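Long-range contacts in putative oxidoreductase molybdopterin-binding subunit (Sulfolobus tokodaii, PDB 4ZOH), which probably serves as the large, molybdopterin-binding subunit of an oxidoreductase of the aldehyde oxidase and xanthine dehydrogenase family, binding pterin cytosine dinucleotide: residues F181-L191 with A214-E225; E202-D210 with V467-I475. All blocks are in the same frame, centred on the assembly; numbering follows the deposited sequence.

Contact 1 (F181-L191 with A214-E225); sequences FYSSTQSAHYL and AFGSKIIAHPEE. With MCN (pterin cytosine dinucleotide), chain D.
The pterin-binding loop of this subunit, Ala214 to Lys218, wraps round the side chain of Gln186. With CG beside the backbone N (chi1 -62°) and the chain extended beyond it, the amide reaches into the turn. There Gln186 OE1 accepts from Lys218 N at 3.1 Å, and weakly from Gly216 N. Gln186 N returns a bond to Lys218 O at 3.0 Å. Gln186 NE2 passes over Ile219 CG1 and donates to Thr481 O, so both ends of the amide are used. An alanine here removes the amide, and Lys218 N and Thr481 O would probably be left without their mates and the turn less firmly held. The extended Lys218 runs past Ser184 O, and its NZ donates to Ser184 OG at 2.8 Å and to Glu166 O. At the N-terminal end of helix 223-235, Ser183 OG donates to Glu225 OE2 at 2.6 Å from above the carboxylate plane. Glu225 OE1 also accepts from His222 N, the N-cap residue. Phe215 lays one ring face over the pterin. Ala214 N and Phe215 N both donate to MCN O4', at 2.7 and 2.9 Å. Such a glycine-containing loop beside the molybdenum is characteristic of the cofactor site in this family.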
loop_
_atom_site.group_PDB
_atom_site.type_symbol
_atom_site.label_atom_id
_atom_site.label_comp_id
_atom_site.label_asym_id
_atom_site.label_seq_id
_atom_site.Cartn_x
_atom_site.Cartn_y
_atom_site.Cartn_z
ATOM N N PHE A 181 8.924 6.849 4.422
ATOM C CA PHE A 181 9.413 5.974 5.527
ATOM C C PHE A 181 8.285 5.681 6.518
ATOM O O PHE A 181 7.786 6.641 7.166
ATOM C CB PHE A 181 10.529 6.718 6.339
ATOM C CG PHE A 181 11.452 5.772 7.106
ATOM C CD1 PHE A 181 12.508 5.134 6.479
ATOM C CD2 PHE A 181 11.280 5.538 8.467
ATOM C CE1 PHE A 181 13.353 4.246 7.182
ATOM C CE2 PHE A 181 12.130 4.688 9.177
ATOM C CZ PHE A 181 13.176 4.043 8.540
ATOM N N TYR A 182 7.859 4.404 6.636
ATOM C CA TYR A 182 6.824 4.028 7.626
ATOM C C TYR A 182 7.571 3.431 8.800
ATOM O O TYR A 182 8.487 2.666 8.589
ATOM C CB TYR A 182 5.868 2.971 7.113
ATOM C CG TYR A 182 5.109 3.282 5.843
ATOM C CD1 TYR A 182 3.738 3.629 5.898
ATOM C CD2 TYR A 182 5.736 3.185 4.595
ATOM C CE1 TYR A 182 3.019 3.829 4.733
ATOM C CE2 TYR A 182 5.020 3.408 3.428
ATOM C CZ TYR A 182 3.683 3.729 3.525
ATOM O OH TYR A 182 3.027 3.981 2.384
ATOM N N SER A 183 7.158 3.727 10.014
ATOM C CA SER A 183 7.893 3.190 11.117
ATOM C C SER A 183 7.002 3.059 12.329
ATOM O O SER A 183 6.117 3.939 12.584
ATOM C CB SER A 183 9.102 4.108 11.474
ATOM O OG SER A 183 9.914 3.531 12.516
ATOM N N SER A 184 7.300 2.034 13.108
ATOM C CA SER A 184 6.655 1.859 14.388
ATOM C C SER A 184 7.372 2.822 15.311
ATOM O O SER A 184 8.367 2.489 15.939
ATOM C CB SER A 184 6.720 0.386 14.870
ATOM O OG SER A 184 6.018 0.243 16.105
ATOM N N THR A 185 6.936 4.054 15.285
ATOM C CA THR A 185 7.653 5.094 15.999
ATOM C C THR A 185 6.666 5.859 16.898
ATOM O O THR A 185 5.446 5.715 16.687
ATOM C CB THR A 185 8.330 6.078 15.001
ATOM O OG1 THR A 185 9.133 7.000 15.720
ATOM C CG2 THR A 185 7.318 6.842 14.169
ATOM N N GLN A 186 7.175 6.707 17.808
ATOM C CA GLN A 186 6.291 7.549 18.678
ATOM C C GLN A 186 5.901 8.903 18.080
ATOM O O GLN A 186 5.063 9.628 18.625
ATOM C CB GLN A 186 6.849 7.704 20.101
ATOM C CG GLN A 186 6.939 6.368 20.800
ATOM C CD GLN A 186 7.390 6.459 22.245
ATOM O OE1 GLN A 186 8.127 5.582 22.718
ATOM N NE2 GLN A 186 7.002 7.505 22.925
ATOM N N SER A 187 6.478 9.240 16.923
ATOM C CA SER A 187 6.158 10.506 16.297
ATOM C C SER A 187 6.659 10.490 14.873
ATOM O O SER A 187 7.867 10.438 14.679
ATOM C CB SER A 187 6.876 11.682 17.012
ATOM O OG SER A 187 6.585 12.926 16.376
ATOM N N ALA A 188 5.765 10.650 13.911
ATOM C CA ALA A 188 6.207 10.736 12.494
ATOM C C ALA A 188 7.100 12.020 12.252
ATOM O O ALA A 188 8.089 11.947 11.583
ATOM C CB ALA A 188 5.027 10.707 11.549
ATOM N N HIS A 189 6.755 13.142 12.867
ATOM C CA HIS A 189 7.360 14.419 12.557
ATOM C C HIS A 189 8.762 14.496 13.128
ATOM O O HIS A 189 9.659 15.003 12.436
ATOM C CB HIS A 189 6.456 15.548 13.056
ATOM C CG HIS A 189 5.010 15.332 12.713
ATOM N ND1 HIS A 189 4.489 15.636 11.468
ATOM C CD2 HIS A 189 3.973 14.844 13.448
ATOM C CE1 HIS A 189 3.190 15.346 11.454
ATOM N NE2 HIS A 189 2.849 14.871 12.641
ATOM N N TYR A 190 8.956 13.919 14.315
ATOM C CA TYR A 190 10.270 13.839 14.951
ATOM C C TYR A 190 11.216 12.848 14.252
ATOM O O TYR A 190 12.372 13.172 13.966
ATOM C CB TYR A 190 10.152 13.528 16.451
ATOM C CG TYR A 190 11.466 13.466 17.167
ATOM C CD1 TYR A 190 12.337 14.579 17.197
ATOM C CD2 TYR A 190 11.827 12.313 17.845
ATOM C CE1 TYR A 190 13.565 14.497 17.865
ATOM C CE2 TYR A 190 13.033 12.212 18.521
ATOM C CZ TYR A 190 13.884 13.315 18.538
ATOM O OH TYR A 190 15.058 13.141 19.199
ATOM N N LEU A 191 10.701 11.672 13.902
ATOM C CA LEU A 191 11.454 10.758 13.056
ATOM C C LEU A 191 11.816 11.444 11.696
ATOM O O LEU A 191 12.908 11.309 11.213
ATOM C CB LEU A 191 10.750 9.405 12.887
ATOM C CG LEU A 191 11.393 8.414 11.920
ATOM C CD1 LEU A 191 12.762 8.067 12.578
ATOM C CD2 LEU A 191 10.555 7.150 11.851
ATOM N N ALA A 214 4.908 1.268 22.915
ATOM C CA ALA A 214 6.270 1.747 22.809
ATOM C C ALA A 214 6.850 1.895 24.208
ATOM O O ALA A 214 7.925 1.302 24.518
ATOM C CB ALA A 214 6.274 3.086 22.101
ATOM N N PHE A 215 6.125 2.677 25.046
ATOM C CA PHE A 215 6.471 2.895 26.483
ATOM C C PHE A 215 7.861 3.546 26.569
ATOM O O PHE A 215 8.616 3.267 27.486
ATOM C CB PHE A 215 6.399 1.592 27.285
ATOM C CG PHE A 215 5.088 0.871 27.096
ATOM C CD1 PHE A 215 3.927 1.329 27.727
ATOM C CD2 PHE A 215 4.993 -0.249 26.231
ATOM C CE1 PHE A 215 2.706 0.657 27.545
ATOM C CE2 PHE A 215 3.764 -0.899 26.034
ATOM C CZ PHE A 215 2.606 -0.450 26.679
ATOM N N GLY A 216 8.167 4.369 25.541
ATOM C CA GLY A 216 9.328 5.212 25.534
ATOM C C GLY A 216 10.362 4.613 24.597
ATOM O O GLY A 216 11.142 5.316 24.093
ATOM N N SER A 217 10.286 3.319 24.318
ATOM C CA SER A 217 11.232 2.631 23.477
ATOM C C SER A 217 11.328 3.067 21.999
ATOM O O SER A 217 12.262 2.604 21.340
ATOM C CB SER A 217 11.032 1.128 23.575
ATOM O OG SER A 217 9.973 0.734 22.756
ATOM N N LYS A 218 10.377 3.891 21.491
ATOM C CA LYS A 218 10.270 4.246 20.066
ATOM C C LYS A 218 10.315 5.794 19.861
ATOM O O LYS A 218 9.937 6.338 18.798
ATOM C CB LYS A 218 9.023 3.600 19.400
ATOM C CG LYS A 218 9.084 2.052 19.350
ATOM C CD LYS A 218 7.740 1.384 18.964
ATOM C CE LYS A 218 7.822 -0.115 19.142
ATOM N NZ LYS A 218 6.543 -0.773 18.639
ATOM N N ILE A 219 10.727 6.509 20.907
ATOM C CA ILE A 219 10.985 7.947 20.739
ATOM C C ILE A 219 12.160 8.199 19.770
ATOM O O ILE A 219 12.016 8.905 18.764
ATOM C CB ILE A 219 11.329 8.634 22.079
ATOM C CG1 ILE A 219 10.175 8.459 23.077
ATOM C CG2 ILE A 219 11.679 10.126 21.816
ATOM C CD1 ILE A 219 10.512 9.095 24.462
ATOM N N ILE A 220 13.301 7.566 20.074
ATOM C CA ILE A 220 14.509 7.811 19.315
ATOM C C ILE A 220 14.393 7.118 17.961
ATOM O O ILE A 220 13.567 6.185 17.791
ATOM C CB ILE A 220 15.757 7.278 20.088
ATOM C CG1 ILE A 220 15.787 5.734 20.205
ATOM C CG2 ILE A 220 15.825 7.976 21.444
ATOM C CD1 ILE A 220 17.087 5.213 20.811
ATOM N N ALA A 221 15.198 7.577 17.000
ATOM C CA ALA A 221 15.455 6.763 15.791
ATOM C C ALA A 221 16.525 5.795 16.166
ATOM O O ALA A 221 17.566 6.199 16.690
ATOM C CB ALA A 221 15.923 7.640 14.618
ATOM N N HIS A 222 16.278 4.543 15.883
ATOM C CA HIS A 222 17.175 3.541 16.164
ATOM C C HIS A 222 18.252 3.353 15.091
ATOM O O HIS A 222 18.006 3.698 13.954
ATOM C CB HIS A 222 16.390 2.252 16.305
ATOM C CG HIS A 222 15.647 2.200 17.595
ATOM N ND1 HIS A 222 16.164 1.594 18.712
ATOM C CD2 HIS A 222 14.469 2.752 17.972
ATOM C CE1 HIS A 222 15.316 1.713 19.722
ATOM N NE2 HIS A 222 14.286 2.432 19.302
ATOM N N PRO A 223 19.377 2.709 15.440
ATOM C CA PRO A 223 20.367 2.496 14.333
ATOM C C PRO A 223 19.761 1.849 13.078
ATOM O O PRO A 223 20.059 2.309 11.961
ATOM C CB PRO A 223 21.435 1.571 14.956
ATOM C CG PRO A 223 21.299 1.750 16.462
ATOM C CD PRO A 223 19.786 2.006 16.687
ATOM N N GLU A 224 18.881 0.858 13.262
ATOM C CA GLU A 224 18.252 0.173 12.136
ATOM C C GLU A 224 17.398 1.117 11.272
ATOM O O GLU A 224 17.321 0.964 10.036
ATOM C CB GLU A 224 17.377 -0.986 12.634
ATOM C CG GLU A 224 18.114 -2.084 13.358
ATOM C CD GLU A 224 18.141 -1.839 14.855
ATOM O OE1 GLU A 224 18.344 -0.729 15.258
ATOM O OE2 GLU A 224 17.992 -2.774 15.627
ATOM N N GLU A 225 16.770 2.102 11.896
ATOM C CA GLU A 225 15.967 2.998 11.108
ATOM C C GLU A 225 16.823 3.915 10.212
ATOM O O GLU A 225 16.523 4.116 9.038
ATOM C CB GLU A 225 15.030 3.848 12.006
ATOM C CG GLU A 225 13.785 3.093 12.571
ATOM C CD GLU A 225 13.144 3.904 13.701
ATOM O OE1 GLU A 225 13.705 3.935 14.783
ATOM O OE2 GLU A 225 12.101 4.531 13.547
HETATM N N1 MCN D . -6.227 11.719 30.198
HETATM C C2 MCN D . -7.362 12.420 30.570
HETATM N N3 MCN D . -7.300 13.456 31.465
HETATM C C4 MCN D . -6.063 13.785 32.006
HETATM C C5 MCN D . -4.913 13.087 31.643
HETATM C C6 MCN D . -4.984 12.054 30.707
HETATM O O2 MCN D . -8.482 12.166 30.118
HETATM N N4 MCN D . -6.022 14.783 32.863
HETATM C "C1'" MCN D . -6.388 10.644 29.216
HETATM C C2D MCN D . -6.158 11.200 27.808
HETATM O "O2'" MCN D . -7.337 11.602 27.180
HETATM C "C3'" MCN D . -5.650 9.994 27.062
HETATM C C4D MCN D . -4.693 9.490 28.061
HETATM O O4D MCN D . -5.388 9.665 29.371
HETATM O "O3'" MCN D . -6.628 9.045 26.812
HETATM C "C5'" MCN D . -3.617 10.497 27.703
HETATM O "O5'" MCN D . -2.675 10.544 28.610
HETATM P PA MCN D . -1.548 11.713 28.658
HETATM O O1A MCN D . -1.749 12.928 27.895
HETATM O O2A MCN D . -1.377 11.743 30.150
HETATM O O3A MCN D . -0.292 10.741 28.092
HETATM P PB MCN D . -0.017 10.551 26.513
HETATM O O1B MCN D . 0.905 11.678 26.075
HETATM O O2B MCN D . -1.202 10.356 25.673
HETATM O O3B MCN D . 0.714 9.209 26.572
HETATM C C10 MCN D . 2.154 9.077 26.732
HETATM C "C9'" MCN D . 2.478 8.084 27.822
HETATM C "C8'" MCN D . 3.865 7.715 27.851
HETATM S "S8'" MCN D . 5.105 8.956 27.967
HETATM C "C7'" MCN D . 4.275 6.417 27.915
HETATM S "S7'" MCN D . 5.983 5.939 28.099
HETATM C "C6'" MCN D . 3.336 5.314 27.978
HETATM C C7 MCN D . 1.922 5.828 28.409
HETATM O "O9'" MCN D . 1.637 6.956 27.606
HETATM N "N5'" MCN D . 3.298 4.516 26.754
HETATM C C4A MCN D . 2.153 3.819 26.318
HETATM N "N8'" MCN D . 0.892 4.775 28.154
HETATM C C4B MCN D . 0.950 3.948 27.071
HETATM N "N1'" MCN D . -0.162 3.283 26.751
HETATM C "C2'" MCN D . -0.165 2.512 25.666
HETATM N "N2'" MCN D . -1.283 1.886 25.364
HETATM N "N3'" MCN D . 0.997 2.318 24.848
HETATM C "C4'" MCN D . 2.206 2.972 25.184
HETATM O "O4'" MCN D . 3.241 2.796 24.479
HETATM O O HOH W 1 11.086 2.758 16.527
HETATM O O HOH W 2 9.581 9.436 17.504
HETATM O O HOH W 3 11.555 6.235 15.636
#

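Contact 2 (E202-D210 with V467-I475); sequences ENIRVIQPD and VRWGDTEII
Val206 to Gln208 and Gly470 to Thr472 run antiparallel, joined by one bridge at the non-hydrogen-bonded pair Ile207 and Asp471. On either side of it lie the backbone bonds Thr472 N to Val206 O, 3.1 Å, and Gln208 N to Gly470 O, 2.6 Å. Thr472 OG1 adds an acceptor for Val206 N at 3.1 Å, while its CG2 packs on Val206 CB. Arg205 keeps CG anti to the backbone N (chi1 177°) and stretches straight to NE. It grips the Asp471 carboxylate side-on, the planes nearly coplanar. Arg205 NE meets Asp471 OD1 at 2.8 Å in an almost straight bond (173°), and Arg205 NH2 meets the syn lone pair of Asp471 OD2 at 2.6 Å. Asp471 OD1 also accepts from Glu473 N, an Asx turn that should steady the carboxylate. The Glu473 carboxylate stacks flat over one guanidinium face. No N-H points at it, so the long salt bridge from Arg205 NH1 to Glu473 OE2, 3.8 Å, rests on charge alone. Glu473 OE2 also pairs with Lys178, and OE1 with Arg468 of the second subunit. Gln208 OE1 approaches the Trp469 edge at CD1, 3.3 Å away, while Gln208 NE2 donates to Thr185 O and Gly440 O. A single antiparallel bridge between outermost strand 204-207 and a loop, with an Arg-Asp-Glu salt-bridge network, joins the two molybdopterin-binding family regions.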
loop_
_atom_site.group_PDB
_atom_site.type_symbol
_atom_site.label_atom_id
_atom_site.label_comp_id
_atom_site.label_asym_id
_atom_site.label_seq_id
_atom_site.Cartn_x
_atom_site.Cartn_y
_atom_site.Cartn_z
ATOM N N GLU A 202 15.576 17.214 2.580
ATOM C CA GLU A 202 14.337 17.587 3.219
ATOM C C GLU A 202 13.149 16.776 2.653
ATOM O O GLU A 202 12.060 16.782 3.242
ATOM C CB GLU A 202 14.124 19.071 3.071
ATOM C CG GLU A 202 13.842 19.517 1.623
ATOM C CD GLU A 202 13.525 20.992 1.582
ATOM O OE1 GLU A 202 13.686 21.641 2.639
ATOM O OE2 GLU A 202 13.062 21.509 0.547
ATOM N N ASN A 203 13.342 16.084 1.519
ATOM C CA ASN A 203 12.199 15.485 0.827
ATOM C C ASN A 203 11.847 14.107 1.336
ATOM O O ASN A 203 12.112 13.098 0.663
ATOM C CB ASN A 203 12.376 15.525 -0.685
ATOM C CG ASN A 203 11.629 16.665 -1.270
ATOM O OD1 ASN A 203 12.220 17.673 -1.608
ATOM N ND2 ASN A 203 10.283 16.542 -1.328
ATOM N N ILE A 204 11.408 14.102 2.595
ATOM C CA ILE A 204 11.160 12.875 3.328
ATOM C C ILE A 204 9.732 12.998 3.887
ATOM O O ILE A 204 9.399 14.005 4.502
ATOM C CB ILE A 204 12.155 12.678 4.453
ATOM C CG1 ILE A 204 13.629 12.734 3.891
ATOM C CG2 ILE A 204 11.854 11.378 5.219
ATOM C CD1 ILE A 204 14.659 12.275 4.921
ATOM N N ARG A 205 8.884 12.030 3.537
ATOM C CA ARG A 205 7.575 11.865 4.193
ATOM C C ARG A 205 7.694 10.689 5.194
ATOM O O ARG A 205 8.174 9.607 4.819
ATOM C CB ARG A 205 6.547 11.480 3.132
ATOM C CG ARG A 205 5.151 11.210 3.723
ATOM C CD ARG A 205 4.223 10.721 2.630
ATOM N NE ARG A 205 2.814 10.892 2.967
ATOM C CZ ARG A 205 1.824 10.760 2.071
ATOM N NH1 ARG A 205 2.104 10.453 0.816
ATOM N NH2 ARG A 205 0.555 10.956 2.417
ATOM N N VAL A 206 7.232 10.883 6.426
ATOM C CA VAL A 206 7.191 9.839 7.417
ATOM C C VAL A 206 5.697 9.510 7.745
ATOM O O VAL A 206 4.852 10.385 7.844
ATOM C CB VAL A 206 8.038 10.136 8.685
ATOM C CG1 VAL A 206 7.892 9.003 9.672
ATOM C CG2 VAL A 206 9.562 10.125 8.299
ATOM N N ILE A 207 5.415 8.231 7.898
ATOM C CA ILE A 207 4.082 7.748 8.260
ATOM C C ILE A 207 4.248 6.881 9.494
ATOM O O ILE A 207 4.952 5.876 9.451
ATOM C CB ILE A 207 3.422 6.973 7.100
ATOM C CG1 ILE A 207 3.148 7.954 5.944
ATOM C CG2 ILE A 207 2.116 6.283 7.575
ATOM C CD1 ILE A 207 2.660 7.323 4.660
ATOM N N GLN A 208 3.611 7.319 10.592
ATOM C CA GLN A 208 3.384 6.454 11.737
ATOM C C GLN A 208 2.040 5.761 11.532
ATOM O O GLN A 208 1.007 6.411 11.644
ATOM C CB GLN A 208 3.354 7.269 13.001
ATOM C CG GLN A 208 2.985 6.521 14.284
ATOM C CD GLN A 208 2.594 7.532 15.398
ATOM O OE1 GLN A 208 1.934 8.524 15.124
ATOM N NE2 GLN A 208 3.130 7.341 16.602
ATOM N N PRO A 209 2.045 4.465 11.223
ATOM C CA PRO A 209 0.763 3.696 11.004
ATOM C C PRO A 209 0.306 3.286 12.438
ATOM O O PRO A 209 0.828 3.891 13.432
ATOM C CB PRO A 209 1.240 2.470 10.205
ATOM C CG PRO A 209 2.608 2.199 10.787
ATOM C CD PRO A 209 3.228 3.585 11.061
ATOM N N ASP A 210 -0.554 2.287 12.582
ATOM C CA ASP A 210 -0.860 1.835 13.956
ATOM C C ASP A 210 0.427 1.352 14.614
ATOM O O ASP A 210 1.198 0.633 13.998
ATOM C CB ASP A 210 -1.971 0.711 13.964
ATOM C CG ASP A 210 -3.280 1.226 13.383
ATOM O OD1 ASP A 210 -3.760 2.266 13.901
ATOM O OD2 ASP A 210 -3.773 0.706 12.353
ATOM N N VAL A 467 -10.691 12.109 13.674
ATOM C CA VAL A 467 -9.414 12.528 14.174
ATOM C C VAL A 467 -8.312 11.680 13.523
ATOM O O VAL A 467 -8.368 10.418 13.584
ATOM C CB VAL A 467 -9.338 12.372 15.702
ATOM C CG1 VAL A 467 -7.984 12.883 16.248
ATOM C CG2 VAL A 467 -10.487 13.152 16.357
ATOM N N ARG A 468 -7.323 12.374 12.916
ATOM C CA ARG A 468 -6.200 11.738 12.182
ATOM C C ARG A 468 -4.867 12.215 12.733
ATOM O O ARG A 468 -4.802 13.271 13.360
ATOM C CB ARG A 468 -6.333 12.102 10.694
ATOM C CG ARG A 468 -7.570 11.477 10.050
ATOM C CD ARG A 468 -7.292 10.015 9.715
ATOM N NE ARG A 468 -6.342 9.963 8.587
ATOM C CZ ARG A 468 -5.095 9.478 8.610
ATOM N NH1 ARG A 468 -4.607 8.993 9.734
ATOM N NH2 ARG A 468 -4.318 9.554 7.499
ATOM N N TRP A 469 -3.799 11.450 12.527
ATOM C CA TRP A 469 -2.447 11.820 12.954
ATOM C C TRP A 469 -1.436 10.933 12.211
ATOM O O TRP A 469 -1.870 9.941 11.608
ATOM C CB TRP A 469 -2.269 11.566 14.480
ATOM C CG TRP A 469 -2.337 10.122 14.983
ATOM C CD1 TRP A 469 -1.276 9.311 15.198
ATOM C CD2 TRP A 469 -3.500 9.364 15.376
ATOM N NE1 TRP A 469 -1.680 8.095 15.673
ATOM C CE2 TRP A 469 -3.049 8.096 15.776
ATOM C CE3 TRP A 469 -4.882 9.616 15.363
ATOM C CZ2 TRP A 469 -3.909 7.071 16.233
ATOM C CZ3 TRP A 469 -5.777 8.578 15.809
ATOM C CH2 TRP A 469 -5.255 7.312 16.246
ATOM N N GLY A 470 -0.125 11.255 12.310
ATOM C CA GLY A 470 0.902 10.284 11.968
ATOM C C GLY A 470 1.314 10.237 10.495
ATOM O O GLY A 470 1.964 9.305 10.090
ATOM N N ASP A 471 0.976 11.269 9.735
ATOM C CA ASP A 471 1.475 11.451 8.373
ATOM C C ASP A 471 1.993 12.873 8.250
ATOM O O ASP A 471 1.252 13.827 8.490
ATOM C CB ASP A 471 0.395 11.187 7.320
ATOM C CG ASP A 471 0.904 11.241 5.867
ATOM O OD1 ASP A 471 2.031 11.690 5.540
ATOM O OD2 ASP A 471 0.132 10.828 4.998
ATOM N N THR A 472 3.273 13.011 7.905
ATOM C CA THR A 472 3.911 14.353 7.813
ATOM C C THR A 472 3.270 15.142 6.686
ATOM O O THR A 472 3.464 16.392 6.586
ATOM C CB THR A 472 5.448 14.250 7.623
ATOM O OG1 THR A 472 5.702 13.554 6.409
ATOM C CG2 THR A 472 6.112 13.488 8.759
ATOM N N GLU A 473 2.456 14.485 5.849
ATOM C CA GLU A 473 1.790 15.256 4.759
ATOM C C GLU A 473 0.377 15.799 5.033
ATOM O O GLU A 473 -0.192 16.576 4.207
ATOM C CB GLU A 473 1.733 14.445 3.497
ATOM C CG GLU A 473 3.079 14.440 2.766
ATOM C CD GLU A 473 2.986 14.128 1.279
ATOM O OE1 GLU A 473 1.884 14.322 0.667
ATOM O OE2 GLU A 473 4.047 13.707 0.732
ATOM N N ILE A 474 -0.218 15.394 6.155
ATOM C CA ILE A 474 -1.606 15.815 6.417
ATOM C C ILE A 474 -1.647 16.947 7.477
ATOM O O ILE A 474 -2.733 17.412 7.850
ATOM C CB ILE A 474 -2.509 14.638 6.834
ATOM C CG1 ILE A 474 -2.041 14.100 8.177
ATOM C CG2 ILE A 474 -2.555 13.550 5.760
ATOM C CD1 ILE A 474 -2.866 12.945 8.707
ATOM N N ILE A 475 -0.477 17.304 8.041
ATOM C CA ILE A 475 -0.395 18.408 9.010
ATOM C C ILE A 475 0.972 19.099 8.894
ATOM O O ILE A 475 2.001 18.443 8.551
ATOM C CB ILE A 475 -0.718 17.944 10.460
ATOM C CG1 ILE A 475 -0.993 19.154 11.419
ATOM C CG2 ILE A 475 0.284 16.936 10.993
ATOM C CD1 ILE A 475 -1.469 18.778 12.813
HETATM O O HOH W 4 6.790 15.291 4.508
#

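From the N terminus the segments come in the order 181-191, 202-210, 214-225 and 467-475. The two contacts therefore cross. Contact 1 closes a short loop of 22 residues, which contains 202-210. Contact 2 then reaches over 256 residues to 467-475. Strands 179-183 and 204-207 are parallel neighbours in one mixed sheet, with helix 188-199 between them in sequence. Phe181 N probably bonds to Arg205 O there. Contact 1 ties this unit to helix 223-235 and the cofactor loop. Contact 2 ties the outer strand 204-207 to the loop after strand 465-468. His189 of helix 188-199 packs on Ile475, so the two contacts also touch directly.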